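Local coordinates for chromosome partition protein Smc (Pyrococcus yayanosii, PDB 5XEI) that probably takes part in chromosome condensation and partitioning, through ATP-hydrolysing head domains joined by long coiled coils to a hinge, at residues G38-G43 against A57-R62. Residues are numbered along the deposited sequence; the frame is centred on the assembly and turned at random.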
# COMPACT_ATOMS: atom_id res chain seq x y z
N GLY A 38 5.33 -34.69 30.82
CA GLY A 38 4.64 -33.47 30.42
C GLY A 38 5.55 -32.30 30.18
O GLY A 38 5.10 -31.15 30.26
N LYS A 39 6.84 -32.55 29.93
CA LYS A 39 7.75 -31.44 29.68
C LYS A 39 7.34 -30.68 28.41
O LYS A 39 7.57 -29.47 28.31
CB LYS A 39 9.19 -31.95 29.61
CG LYS A 39 9.42 -33.13 28.65
CD LYS A 39 10.89 -33.63 28.68
CE LYS A 39 11.22 -34.60 27.54
NZ LYS A 39 10.26 -35.74 27.44
N SER A 40 6.70 -31.35 27.46
CA SER A 40 6.41 -30.73 26.17
C SER A 40 5.20 -29.81 26.22
O SER A 40 5.04 -28.95 25.34
CB SER A 40 6.19 -31.81 25.13
OG SER A 40 7.17 -32.83 25.23
N ASN A 41 4.34 -29.98 27.21
CA ASN A 41 3.22 -29.07 27.36
C ASN A 41 3.67 -27.64 27.64
O ASN A 41 2.86 -26.71 27.49
CB ASN A 41 2.30 -29.59 28.46
CG ASN A 41 1.69 -30.95 28.11
OD1 ASN A 41 1.29 -31.21 26.96
ND2 ASN A 41 1.58 -31.80 29.11
N ILE A 42 4.93 -27.44 28.00
CA ILE A 42 5.42 -26.08 28.15
C ILE A 42 5.55 -25.41 26.78
O ILE A 42 5.09 -24.27 26.58
CB ILE A 42 6.74 -26.07 28.94
CG1 ILE A 42 6.42 -26.33 30.42
CG2 ILE A 42 7.48 -24.76 28.74
CD1 ILE A 42 7.60 -27.00 31.18
N GLY A 43 6.12 -26.12 25.81
CA GLY A 43 6.02 -25.68 24.43
C GLY A 43 4.61 -25.32 24.03
O GLY A 43 4.35 -24.21 23.54
N ALA A 57 -1.97 -28.29 17.02
CA ALA A 57 -0.58 -27.97 17.32
C ALA A 57 -0.33 -27.83 18.82
O ALA A 57 0.79 -28.09 19.28
CB ALA A 57 -0.16 -26.71 16.58
N MET A 58 -1.35 -27.45 19.60
CA MET A 58 -1.22 -27.49 21.05
C MET A 58 -1.52 -28.88 21.62
O MET A 58 -1.56 -29.03 22.85
CB MET A 58 -2.12 -26.43 21.69
CG MET A 58 -1.53 -25.03 21.61
SD MET A 58 -2.73 -23.65 21.62
CE MET A 58 -3.74 -24.02 20.18
N ARG A 59 -1.70 -29.89 20.74
CA ARG A 59 -1.87 -31.31 21.09
C ARG A 59 -2.97 -31.51 22.12
O ARG A 59 -2.86 -32.34 23.03
CB ARG A 59 -0.56 -31.95 21.57
CG ARG A 59 0.69 -31.46 20.88
CD ARG A 59 1.94 -32.08 21.55
NE ARG A 59 1.69 -32.28 22.96
CZ ARG A 59 2.66 -32.50 23.84
NH1 ARG A 59 3.91 -32.51 23.42
NH2 ARG A 59 2.39 -32.70 25.13
N ALA A 60 -4.04 -30.74 21.99
CA ALA A 60 -5.29 -31.02 22.66
C ALA A 60 -6.27 -31.49 21.60
O ALA A 60 -6.23 -31.01 20.46
CB ALA A 60 -5.82 -29.79 23.40
N THR A 61 -7.12 -32.46 21.95
CA THR A 61 -8.12 -32.92 20.98
C THR A 61 -9.02 -31.76 20.55
O THR A 61 -9.42 -31.67 19.39
CB THR A 61 -8.93 -34.09 21.55
OG1 THR A 61 -10.07 -33.60 22.28
CG2 THR A 61 -8.07 -34.94 22.49
N ARG A 62 -9.32 -30.84 21.48
CA ARG A 62 -10.17 -29.69 21.22
C ARG A 62 -9.58 -28.50 21.95
O ARG A 62 -8.70 -28.64 22.79
CB ARG A 62 -11.61 -29.94 21.67
CG ARG A 62 -12.20 -31.24 21.17
CD ARG A 62 -13.70 -31.12 21.18
NE ARG A 62 -14.01 -29.72 20.99
CZ ARG A 62 -15.14 -29.16 21.38
NH1 ARG A 62 -16.08 -29.87 21.99
NH2 ARG A 62 -15.34 -27.87 21.17
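N41 OD1, near the start of helix 41-49, collects positive charge: R59 NH2 stands 2.6 Å from N41 OD1, and K13 NZ gives the same oxygen a weak hydrogen bond. The amide and the guanidinium meet crosswise, their planes 71° apart, and the oxygen approaches the arginine obliquely. On the other branch of that amide, ND2 is hydrogen-bonded to S14 OG, which is consistent with an amide turned with its oxygen toward R59 and K13.

R59 reaches across from its loop with CG beside the backbone N and the chain bent at chi3 (-32°), which brings the guanidinium alongside S40 and N41. S40 OG sits at the guanidinium edge, in its plane, 3.7 Å from R59 NH1. The carbonyl oxygen of S40 lies over one face of the group. NE forms a salt bridge with D44 of helix 41-49, the strongest polar partner of this arginine. The carbonyl of M58, just before R59, accepts a hydrogen bond from K13 NZ, so K13 ties the loop to N41 as well.

G38, K39, S40 and N41 belong to the P-loop (Walker A) predicted to bind ATP, and R59 meets S40 and N41 at its end. In SMC heads the loop after the P-loop helix is known as the R-loop, whose arginine probably senses the bound nucleotide; no nucleotide is present here. The P-loop itself follows strand 28-32 of the mixed sheet; K39 and I42 rest on that strand and on strand 491-498, while M58 packs on helix 41-49 and its loop runs on toward strand 80-87 of the antiparallel sheet.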